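Side-chain contacts in peroxidase (Cellulomonas bogoriensis 69B4 = DSM 16987, PDB 6QZO), which binds heme b and probably works as a DyP-type peroxidase, using hydrogen peroxide to oxidise dyes and other substrates: residues 296-299 with 303-306; 330-333 with 338-341; 76-81 with 85-90. All blocks are in the same frame, centred on the assembly; numbering follows the deposited sequence.

Contact 1 (296-299 with 303-306); sequences ARPT and ETFL. With HEM (protoporphyrin IX containing Fe), chain I.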
loop_
_atom_site.group_PDB
_atom_site.type_symbol
_atom_site.label_atom_id
_atom_site.label_comp_id
_atom_site.label_asym_id
_atom_site.label_seq_id
_atom_site.Cartn_x
_atom_site.Cartn_y
_atom_site.Cartn_z
ATOM N N ALA A 296 -22.420 15.173 13.877
ATOM C CA ALA A 296 -21.408 15.700 12.929
ATOM C C ALA A 296 -22.036 16.728 11.985
ATOM O O ALA A 296 -21.275 17.534 11.401
ATOM C CB ALA A 296 -20.790 14.565 12.164
ATOM N N ARG A 297 -23.363 16.710 11.858
ATOM C CA ARG A 297 -24.135 17.629 10.983
ATOM C C ARG A 297 -23.737 19.078 11.290
ATOM O O ARG A 297 -23.455 19.406 12.438
ATOM C CB ARG A 297 -25.638 17.411 11.195
ATOM C CG ARG A 297 -26.494 18.093 10.145
ATOM C CD ARG A 297 -27.978 18.003 10.394
ATOM N NE ARG A 297 -28.661 18.671 9.296
ATOM C CZ ARG A 297 -29.209 18.058 8.235
ATOM N NH1 ARG A 297 -29.143 16.735 8.106
ATOM N NH2 ARG A 297 -29.809 18.774 7.295
ATOM N N PRO A 298 -23.680 19.985 10.283
ATOM C CA PRO A 298 -23.533 21.413 10.543
ATOM C C PRO A 298 -24.644 21.960 11.455
ATOM O O PRO A 298 -25.800 21.692 11.193
ATOM C CB PRO A 298 -23.645 22.052 9.142
ATOM C CG PRO A 298 -23.184 20.964 8.212
ATOM C CD PRO A 298 -23.718 19.690 8.837
ATOM N N THR A 299 -24.245 22.710 12.481
ATOM C CA THR A 299 -25.136 23.476 13.400
ATOM C C THR A 299 -25.309 24.901 12.861
ATOM O O THR A 299 -26.359 25.487 13.096
ATOM C CB THR A 299 -24.586 23.403 14.830
ATOM O OG1 THR A 299 -25.426 22.481 15.527
ATOM C CG2 THR A 299 -24.526 24.724 15.554
ATOM N N GLU A 303 -20.015 25.361 9.742
ATOM C CA GLU A 303 -19.569 24.133 10.457
ATOM C C GLU A 303 -19.595 22.923 9.499
ATOM O O GLU A 303 -20.245 21.914 9.811
ATOM C CB GLU A 303 -20.441 23.893 11.691
ATOM C CG GLU A 303 -20.241 24.924 12.773
ATOM C CD GLU A 303 -21.019 24.622 14.043
ATOM O OE1 GLU A 303 -21.888 23.726 13.986
ATOM O OE2 GLU A 303 -20.734 25.250 15.097
ATOM N N THR A 304 -18.856 23.025 8.398
ATOM C CA THR A 304 -18.734 22.020 7.315
ATOM C C THR A 304 -17.315 22.120 6.746
ATOM O O THR A 304 -16.630 23.134 7.020
ATOM C CB THR A 304 -19.845 22.223 6.282
ATOM O OG1 THR A 304 -19.858 21.127 5.362
ATOM C CG2 THR A 304 -19.697 23.520 5.524
ATOM N N PHE A 305 -16.869 21.104 6.015
ATOM C CA PHE A 305 -15.506 21.031 5.442
ATOM C C PHE A 305 -15.489 19.929 4.381
ATOM O O PHE A 305 -16.363 19.034 4.420
ATOM C CB PHE A 305 -14.470 20.795 6.552
ATOM C CG PHE A 305 -14.937 19.871 7.642
ATOM C CD1 PHE A 305 -14.875 18.495 7.485
ATOM C CD2 PHE A 305 -15.489 20.382 8.803
ATOM C CE1 PHE A 305 -15.346 17.646 8.474
ATOM C CE2 PHE A 305 -15.959 19.535 9.791
ATOM C CZ PHE A 305 -15.882 18.169 9.626
ATOM N N LEU A 306 -14.548 20.029 3.441
ATOM C CA LEU A 306 -14.322 19.005 2.392
ATOM C C LEU A 306 -13.545 17.842 3.021
ATOM O O LEU A 306 -12.316 17.973 3.207
ATOM C CB LEU A 306 -13.554 19.617 1.220
ATOM C CG LEU A 306 -13.347 18.691 0.020
ATOM C CD1 LEU A 306 -14.681 18.180 -0.523
ATOM C CD2 LEU A 306 -12.530 19.376 -1.055
HETATM C CHA HEM I . -20.225 11.352 8.009
HETATM C CHB HEM I . -17.487 7.570 9.177
HETATM C CHC HEM I . -14.647 10.457 11.812
HETATM C CHD HEM I . -17.141 14.299 10.311
HETATM C C1A HEM I . -19.736 10.081 8.131
HETATM C C2A HEM I . -20.387 8.916 7.630
HETATM C C3A HEM I . -19.617 7.853 7.976
HETATM C C4A HEM I . -18.486 8.358 8.655
HETATM C CMA HEM I . -19.884 6.388 7.686
HETATM C CAA HEM I . -21.720 8.852 6.905
HETATM C CBA HEM I . -21.603 8.986 5.387
HETATM C CGA HEM I . -21.255 10.397 5.039
HETATM O O1A HEM I . -20.030 10.674 4.912
HETATM O O2A HEM I . -22.170 11.256 4.901
HETATM C C1B HEM I . -16.484 8.059 10.006
HETATM C C2B HEM I . -15.504 7.204 10.579
HETATM C C3B HEM I . -14.690 8.010 11.338
HETATM C C4B HEM I . -15.235 9.366 11.192
HETATM C CMB HEM I . -15.387 5.698 10.365
HETATM C CAB HEM I . -13.464 7.699 12.100
HETATM C CBB HEM I . -12.793 6.553 11.989
HETATM C C1C HEM I . -15.058 11.757 11.635
HETATM C C2C HEM I . -14.450 12.856 12.241
HETATM C C3C HEM I . -15.135 13.980 11.843
HETATM C C4C HEM I . -16.194 13.536 10.957
HETATM C CMC HEM I . -13.271 12.885 13.175
HETATM C CAC HEM I . -14.635 15.275 12.376
HETATM C CBC HEM I . -15.130 16.454 12.117
HETATM C C1D HEM I . -18.204 13.772 9.550
HETATM C C2D HEM I . -19.215 14.632 8.907
HETATM C C3D HEM I . -20.083 13.816 8.285
HETATM C C4D HEM I . -19.581 12.456 8.545
HETATM C CMD HEM I . -19.350 16.145 8.931
HETATM C CAD HEM I . -21.318 14.237 7.479
HETATM C CBD HEM I . -22.559 14.332 8.392
HETATM C CGD HEM I . -23.843 14.797 7.715
HETATM O O1D HEM I . -24.041 16.010 7.488
HETATM O O2D HEM I . -24.753 13.980 7.398
HETATM N NA HEM I . -18.576 9.721 8.753
HETATM N NB HEM I . -16.293 9.319 10.397
HETATM N NC HEM I . -16.111 12.163 10.870
HETATM N ND HEM I . -18.475 12.484 9.297
HETATM FE FE HEM I . -17.490 10.966 9.849
#

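Contact 2 (330-333 with 338-341); sequences TYQR and QFTP. With HEM (protoporphyrin IX containing Fe), chain I.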
loop_
_atom_site.group_PDB
_atom_site.type_symbol
_atom_site.label_atom_id
_atom_site.label_comp_id
_atom_site.label_asym_id
_atom_site.label_seq_id
_atom_site.Cartn_x
_atom_site.Cartn_y
_atom_site.Cartn_z
ATOM N N THR A 330 -9.154 16.721 5.971
ATOM C CA THR A 330 -10.219 17.730 5.696
ATOM C C THR A 330 -9.581 19.046 5.241
ATOM O O THR A 330 -8.474 19.356 5.687
ATOM C CB THR A 330 -11.139 17.955 6.899
ATOM O OG1 THR A 330 -10.414 18.708 7.872
ATOM C CG2 THR A 330 -11.642 16.668 7.521
ATOM N N TYR A 331 -10.280 19.761 4.366
ATOM C CA TYR A 331 -9.925 21.108 3.862
ATOM C C TYR A 331 -11.077 22.077 4.145
ATOM O O TYR A 331 -12.240 21.716 3.918
ATOM C CB TYR A 331 -9.626 21.064 2.369
ATOM C CG TYR A 331 -8.413 20.252 2.008
ATOM C CD1 TYR A 331 -7.141 20.778 2.140
ATOM C CD2 TYR A 331 -8.541 18.969 1.507
ATOM C CE1 TYR A 331 -6.021 20.041 1.813
ATOM C CE2 TYR A 331 -7.433 18.214 1.186
ATOM C CZ TYR A 331 -6.166 18.754 1.336
ATOM O OH TYR A 331 -5.064 18.031 0.973
ATOM N N GLN A 332 -10.743 23.272 4.632
ATOM C CA GLN A 332 -11.720 24.328 5.021
ATOM C C GLN A 332 -11.006 25.686 5.055
ATOM O O GLN A 332 -9.766 25.697 5.226
ATOM C CB GLN A 332 -12.355 23.955 6.364
ATOM C CG GLN A 332 -11.356 23.722 7.490
ATOM C CD GLN A 332 -10.727 22.348 7.458
ATOM O OE1 GLN A 332 -11.411 21.326 7.420
ATOM N NE2 GLN A 332 -9.409 22.316 7.491
ATOM N N ARG A 333 -11.741 26.794 4.902
ATOM C CA ARG A 333 -11.157 28.165 4.943
ATOM C C ARG A 333 -10.466 28.371 6.301
ATOM O O ARG A 333 -9.331 28.848 6.297
ATOM C CB ARG A 333 -12.223 29.240 4.695
ATOM C CG ARG A 333 -11.666 30.654 4.556
ATOM C CD ARG A 333 -12.722 31.756 4.484
ATOM N NE ARG A 333 -14.104 31.425 4.835
ATOM C CZ ARG A 333 -14.648 31.494 6.057
ATOM N NH1 ARG A 333 -13.943 31.903 7.101
ATOM N NH2 ARG A 333 -15.914 31.165 6.224
ATOM N N GLN A 338 -14.669 26.198 11.582
ATOM C CA GLN A 338 -15.356 25.221 10.692
ATOM C C GLN A 338 -15.166 23.788 11.212
ATOM O O GLN A 338 -16.194 23.120 11.468
ATOM C CB GLN A 338 -14.855 25.400 9.255
ATOM C CG GLN A 338 -15.096 26.808 8.709
ATOM C CD GLN A 338 -14.820 26.899 7.232
ATOM O OE1 GLN A 338 -13.834 27.499 6.806
ATOM N NE2 GLN A 338 -15.677 26.269 6.439
ATOM N N PHE A 339 -13.925 23.333 11.389
ATOM C CA PHE A 339 -13.624 21.931 11.789
ATOM C C PHE A 339 -13.791 21.756 13.301
ATOM O O PHE A 339 -14.591 20.899 13.739
ATOM C CB PHE A 339 -12.228 21.494 11.335
ATOM C CG PHE A 339 -11.878 20.093 11.775
ATOM C CD1 PHE A 339 -12.275 18.994 11.035
ATOM C CD2 PHE A 339 -11.178 19.880 12.955
ATOM C CE1 PHE A 339 -11.958 17.709 11.448
ATOM C CE2 PHE A 339 -10.883 18.585 13.375
ATOM C CZ PHE A 339 -11.265 17.501 12.616
ATOM N N THR A 340 -13.056 22.543 14.076
ATOM C CA THR A 340 -12.884 22.364 15.544
ATOM C C THR A 340 -14.223 22.323 16.277
ATOM O O THR A 340 -14.369 21.549 17.217
ATOM C CB THR A 340 -11.957 23.443 16.095
ATOM O OG1 THR A 340 -10.758 23.263 15.346
ATOM C CG2 THR A 340 -11.712 23.329 17.578
ATOM N N PRO A 341 -15.217 23.170 15.941
ATOM C CA PRO A 341 -16.530 23.089 16.578
ATOM C C PRO A 341 -17.231 21.743 16.338
ATOM O O PRO A 341 -17.953 21.292 17.219
ATOM C CB PRO A 341 -17.327 24.239 15.933
ATOM C CG PRO A 341 -16.250 25.201 15.464
ATOM C CD PRO A 341 -15.132 24.294 14.992
HETATM C CHA HEM I . -20.225 11.352 8.009
HETATM C CHB HEM I . -17.487 7.570 9.177
HETATM C CHC HEM I . -14.647 10.457 11.812
HETATM C CHD HEM I . -17.141 14.299 10.311
HETATM C C1A HEM I . -19.736 10.081 8.131
HETATM C C2A HEM I . -20.387 8.916 7.630
HETATM C C3A HEM I . -19.617 7.853 7.976
HETATM C C4A HEM I . -18.486 8.358 8.655
HETATM C CMA HEM I . -19.884 6.388 7.686
HETATM C CAA HEM I . -21.720 8.852 6.905
HETATM C CBA HEM I . -21.603 8.986 5.387
HETATM C CGA HEM I . -21.255 10.397 5.039
HETATM O O1A HEM I . -20.030 10.674 4.912
HETATM O O2A HEM I . -22.170 11.256 4.901
HETATM C C1B HEM I . -16.484 8.059 10.006
HETATM C C2B HEM I . -15.504 7.204 10.579
HETATM C C3B HEM I . -14.690 8.010 11.338
HETATM C C4B HEM I . -15.235 9.366 11.192
HETATM C CMB HEM I . -15.387 5.698 10.365
HETATM C CAB HEM I . -13.464 7.699 12.100
HETATM C CBB HEM I . -12.793 6.553 11.989
HETATM C C1C HEM I . -15.058 11.757 11.635
HETATM C C2C HEM I . -14.450 12.856 12.241
HETATM C C3C HEM I . -15.135 13.980 11.843
HETATM C C4C HEM I . -16.194 13.536 10.957
HETATM C CMC HEM I . -13.271 12.885 13.175
HETATM C CAC HEM I . -14.635 15.275 12.376
HETATM C CBC HEM I . -15.130 16.454 12.117
HETATM C C1D HEM I . -18.204 13.772 9.550
HETATM C C2D HEM I . -19.215 14.632 8.907
HETATM C C3D HEM I . -20.083 13.816 8.285
HETATM C C4D HEM I . -19.581 12.456 8.545
HETATM C CMD HEM I . -19.350 16.145 8.931
HETATM C CAD HEM I . -21.318 14.237 7.479
HETATM C CBD HEM I . -22.559 14.332 8.392
HETATM C CGD HEM I . -23.843 14.797 7.715
HETATM O O1D HEM I . -24.041 16.010 7.488
HETATM O O2D HEM I . -24.753 13.980 7.398
HETATM N NA HEM I . -18.576 9.721 8.753
HETATM N NB HEM I . -16.293 9.319 10.397
HETATM N NC HEM I . -16.111 12.163 10.870
HETATM N ND HEM I . -18.475 12.484 9.297
HETATM FE FE HEM I . -17.490 10.966 9.849
#

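Contact 3 (76-81 with 85-90); sequences ERLTTG and LADSEP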
loop_
_atom_site.group_PDB
_atom_site.type_symbol
_atom_site.label_atom_id
_atom_site.label_comp_id
_atom_site.label_asym_id
_atom_site.label_seq_id
_atom_site.Cartn_x
_atom_site.Cartn_y
_atom_site.Cartn_z
ATOM N N GLU A 76 5.934 20.179 -11.218
ATOM C CA GLU A 76 5.540 20.545 -12.605
ATOM C C GLU A 76 5.952 19.418 -13.559
ATOM O O GLU A 76 5.204 19.145 -14.523
ATOM C CB GLU A 76 6.146 21.894 -13.008
ATOM C CG GLU A 76 5.482 23.087 -12.337
ATOM C CD GLU A 76 6.002 24.457 -12.736
ATOM O OE1 GLU A 76 6.925 24.524 -13.545
ATOM O OE2 GLU A 76 5.406 25.453 -12.323
ATOM N N ARG A 77 7.095 18.782 -13.291
ATOM C CA ARG A 77 7.647 17.678 -14.123
ATOM C C ARG A 77 6.913 16.363 -13.850
ATOM O O ARG A 77 6.382 15.782 -14.806
ATOM C CB ARG A 77 9.138 17.507 -13.842
ATOM C CG ARG A 77 10.004 18.437 -14.672
ATOM C CD ARG A 77 11.324 18.774 -14.023
ATOM N NE ARG A 77 12.045 19.634 -14.946
ATOM C CZ ARG A 77 12.654 19.197 -16.043
ATOM N NH1 ARG A 77 12.684 17.913 -16.333
ATOM N NH2 ARG A 77 13.271 20.052 -16.829
ATOM N N LEU A 78 6.920 15.889 -12.608
ATOM C CA LEU A 78 6.388 14.537 -12.256
ATOM C C LEU A 78 4.910 14.451 -12.672
ATOM O O LEU A 78 4.532 13.437 -13.284
ATOM C CB LEU A 78 6.586 14.260 -10.762
ATOM C CG LEU A 78 8.040 14.104 -10.299
ATOM C CD1 LEU A 78 8.141 14.151 -8.778
ATOM C CD2 LEU A 78 8.647 12.808 -10.813
ATOM N N THR A 79 4.124 15.500 -12.440
ATOM C CA THR A 79 2.650 15.526 -12.707
ATOM C C THR A 79 2.366 15.499 -14.218
ATOM O O THR A 79 1.214 15.175 -14.583
ATOM C CB THR A 79 1.960 16.712 -12.019
ATOM O OG1 THR A 79 2.557 17.919 -12.495
ATOM C CG2 THR A 79 2.064 16.651 -10.515
ATOM N N THR A 80 3.362 15.791 -15.062
ATOM C CA THR A 80 3.232 15.765 -16.545
ATOM C C THR A 80 3.988 14.561 -17.108
ATOM O O THR A 80 4.112 14.469 -18.344
ATOM C CB THR A 80 3.678 17.090 -17.173
ATOM O OG1 THR A 80 5.044 17.330 -16.828
ATOM C CG2 THR A 80 2.820 18.254 -16.728
ATOM N N GLY A 81 4.438 13.655 -16.233
ATOM C CA GLY A 81 5.106 12.404 -16.629
ATOM C C GLY A 81 6.508 12.663 -17.163
ATOM O O GLY A 81 6.971 11.886 -18.039
ATOM N N LEU A 85 14.053 16.828 -11.070
ATOM C CA LEU A 85 15.393 17.468 -11.124
ATOM C C LEU A 85 16.394 16.488 -10.492
ATOM O O LEU A 85 17.362 16.111 -11.201
ATOM C CB LEU A 85 15.270 18.804 -10.377
ATOM C CG LEU A 85 16.549 19.514 -9.937
ATOM C CD1 LEU A 85 17.490 19.783 -11.087
ATOM C CD2 LEU A 85 16.191 20.815 -9.237
ATOM N N ALA A 86 16.139 16.034 -9.252
ATOM C CA ALA A 86 16.986 15.020 -8.570
ATOM C C ALA A 86 16.413 13.621 -8.844
ATOM O O ALA A 86 15.986 12.947 -7.845
ATOM C CB ALA A 86 17.073 15.303 -7.076
ATOM N N ASP A 87 16.358 13.211 -10.122
ATOM C CA ASP A 87 15.602 12.002 -10.566
ATOM C C ASP A 87 16.520 11.113 -11.419
ATOM O O ASP A 87 16.709 11.375 -12.608
ATOM C CB ASP A 87 14.300 12.380 -11.259
ATOM C CG ASP A 87 13.351 11.208 -11.485
ATOM O OD1 ASP A 87 13.798 10.040 -11.383
ATOM O OD2 ASP A 87 12.182 11.472 -11.828
ATOM N N SER A 88 17.052 10.076 -10.773
ATOM C CA SER A 88 17.977 9.063 -11.321
ATOM C C SER A 88 17.200 7.845 -11.850
ATOM O O SER A 88 17.867 6.947 -12.410
ATOM C CB SER A 88 18.982 8.685 -10.250
ATOM O OG SER A 88 18.365 8.642 -8.961
ATOM N N GLU A 89 15.867 7.801 -11.703
ATOM C CA GLU A 89 15.001 6.689 -12.201
ATOM C C GLU A 89 13.905 7.258 -13.098
ATOM O O GLU A 89 12.719 7.158 -12.804
ATOM C CB GLU A 89 14.419 5.875 -11.048
ATOM C CG GLU A 89 15.470 5.199 -10.183
ATOM C CD GLU A 89 15.997 6.069 -9.056
ATOM O OE1 GLU A 89 15.173 6.549 -8.230
ATOM O OE2 GLU A 89 17.220 6.290 -9.013
ATOM N N PRO A 90 14.282 7.897 -14.232
ATOM C CA PRO A 90 13.318 8.602 -15.074
ATOM C C PRO A 90 12.155 7.733 -15.591
ATOM O O PRO A 90 11.060 8.254 -15.709
ATOM C CB PRO A 90 14.173 9.122 -16.244
ATOM C CG PRO A 90 15.470 8.324 -16.192
ATOM C CD PRO A 90 15.670 7.998 -14.730
#

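Contact 1 (296-299 with 303-306)
P298 and E303 bring their CA atoms to 4.8 Å within the loop between helix 292-296 and strand 306-314. The P298 ring packs against the carbonyl oxygen of E303, with CB and CG each 3.5 Å from E303 O. P298 CG is also 4.1 Å from T304 CB. E303 runs alongside T299 and points the same way, with CG anti to its own carbonyl carbon (chi1 -68°). This brings OE1 to T299 N, a bent hydrogen bond of 3.0 Å. The place of OE1 is less sure, because it sits too close to T299 in the model. R345 of helix 340-348 forms a salt bridge with the same oxygen.

A296, P298 and F305 also touch the heme. A296 CB is 3.6 Å from HEM C2D, on pyrrole ring D. P298 CD is 3.9 Å from the propionate oxygen HEM O1D. From the second segment, F305 CZ comes to 3.1 Å from the vinyl carbon HEM CBC, a close approach. The helix just before this loop begins with H292, the axial ligand of the iron, so the loop leads from the proximal helix along the propionate and vinyl edge of the heme, part of the wall of a DyP-type heme pocket.

Contact 2 (330-333 with 338-341)
F339 lays its ring beside T330, and the two side chains cross at about a right angle. T330 OG1 is 3.7 Å from F339 CD1, and T330 CG2 reaches F339 CE1 at 4.1 Å. CG of F339 is anti to its backbone N (chi1 178°), which carries the ring to the heme. There F339 CE1 is 3.5 Å from the vinyl carbon HEM CBC. The ring also meets that of F305, with the planes about 55° apart.

Within the strand, T330 OG1 donates to Q332 OE1 at 2.8 Å. The bond lies in the carbonyl plane, on a lone pair of the amide. Q332 can turn back to T330 along the strand because its chain bends at chi2 (-81°). Its OE1 also packs against F339 CB at 4.0 Å. With an alanine in place of T330, Q332 OE1 would probably lose this donor and a gap would open beside the F339 ring.

Further along, Q338 reaches across to R333. Q338 OE1 is 3.2 Å from R333 CB and also lies over the centre of one face of the guanidinium, whose plane is nearly parallel to the amide. Q338 OE1 accepts a hydrogen bond from D334 N. Q338 NE2 donates to the carbonyls of L214 and E302. R333 NE goes to D213 O.

The contact joins the end of strand 323-332 to the region between helices 335-338 and 340-348. The buried amide of Q338 is thus satisfied by backbone groups at both its oxygen and its nitrogen. F339 meets the vinyl group by van der Waals packing, with the T330 hydroxyl beside the ring.

Contact 3 (76-81 with 85-90)
D87 meets L78 through one carboxylate oxygen. Its CB points toward helix 61-78, and CG is anti to the backbone N (chi1 -168°). The carboxylate is thereby held out between the helix end and the loop. OD2 reaches furthest, to 3.9 Å from L78 CD2, and the two side chains cross at a slant. It also accepts hydrogen bonds from H157 NE2, on helix 152-165, and from G84 N. OD1 takes E89 N at 3.1 Å, which makes an Asx turn, though the place of OD1 in the model is less sure.

L78 puts only its CD2 methyl into the contact. Nearby, R77 CD lies 4.5 Å from L85 N, a loose approach. The R77 tip turns aside to a weak bond with P83 O. L85 N itself is held by D74 OD1.

The helix ends here in a Schellman motif. G81, with positive phi, is its C-prime residue: G81 N bonds to L78 O at 3.0 Å, and R82 N returns to R77 O. The chain then comes back past the helix end as the 85-90 loop.

The far side of that loop faces the second subunit. E89 OE2 takes a hydrogen bond from S88 OG at 2.6 Å, from above the carboxylate plane. The same oxygen forms a salt bridge with R251 of the second subunit.

Apolar contact across the two segments is slight. The loop is held more by hydrogen bonds to D87. With two donors on OD2, that carboxylate is likely to stay ionised even beside a leucine methyl.

In the fold
Contacts 1 and 2 are neighbours, with centres about 8 Å apart, and both touch the heme. L306 N and Y331 O, 2.9 Å apart, probably form a hydrogen bond that pairs strands 306-314 and 323-332. Contact 2 is buried and mixes amides with an aromatic ring. Contact 1 is a surface loop contact whose E303 carboxylate is paired with R345 of helix 340-348. Contact 3 is different: it is partly buried, lies in the N-terminal half of the chain and has its centre about 38 Å from that of contact 1. It has no part in the heme pocket. D87 ties its loop to H157 of helix 152-165, and E89 ties it to R251 of the second subunit.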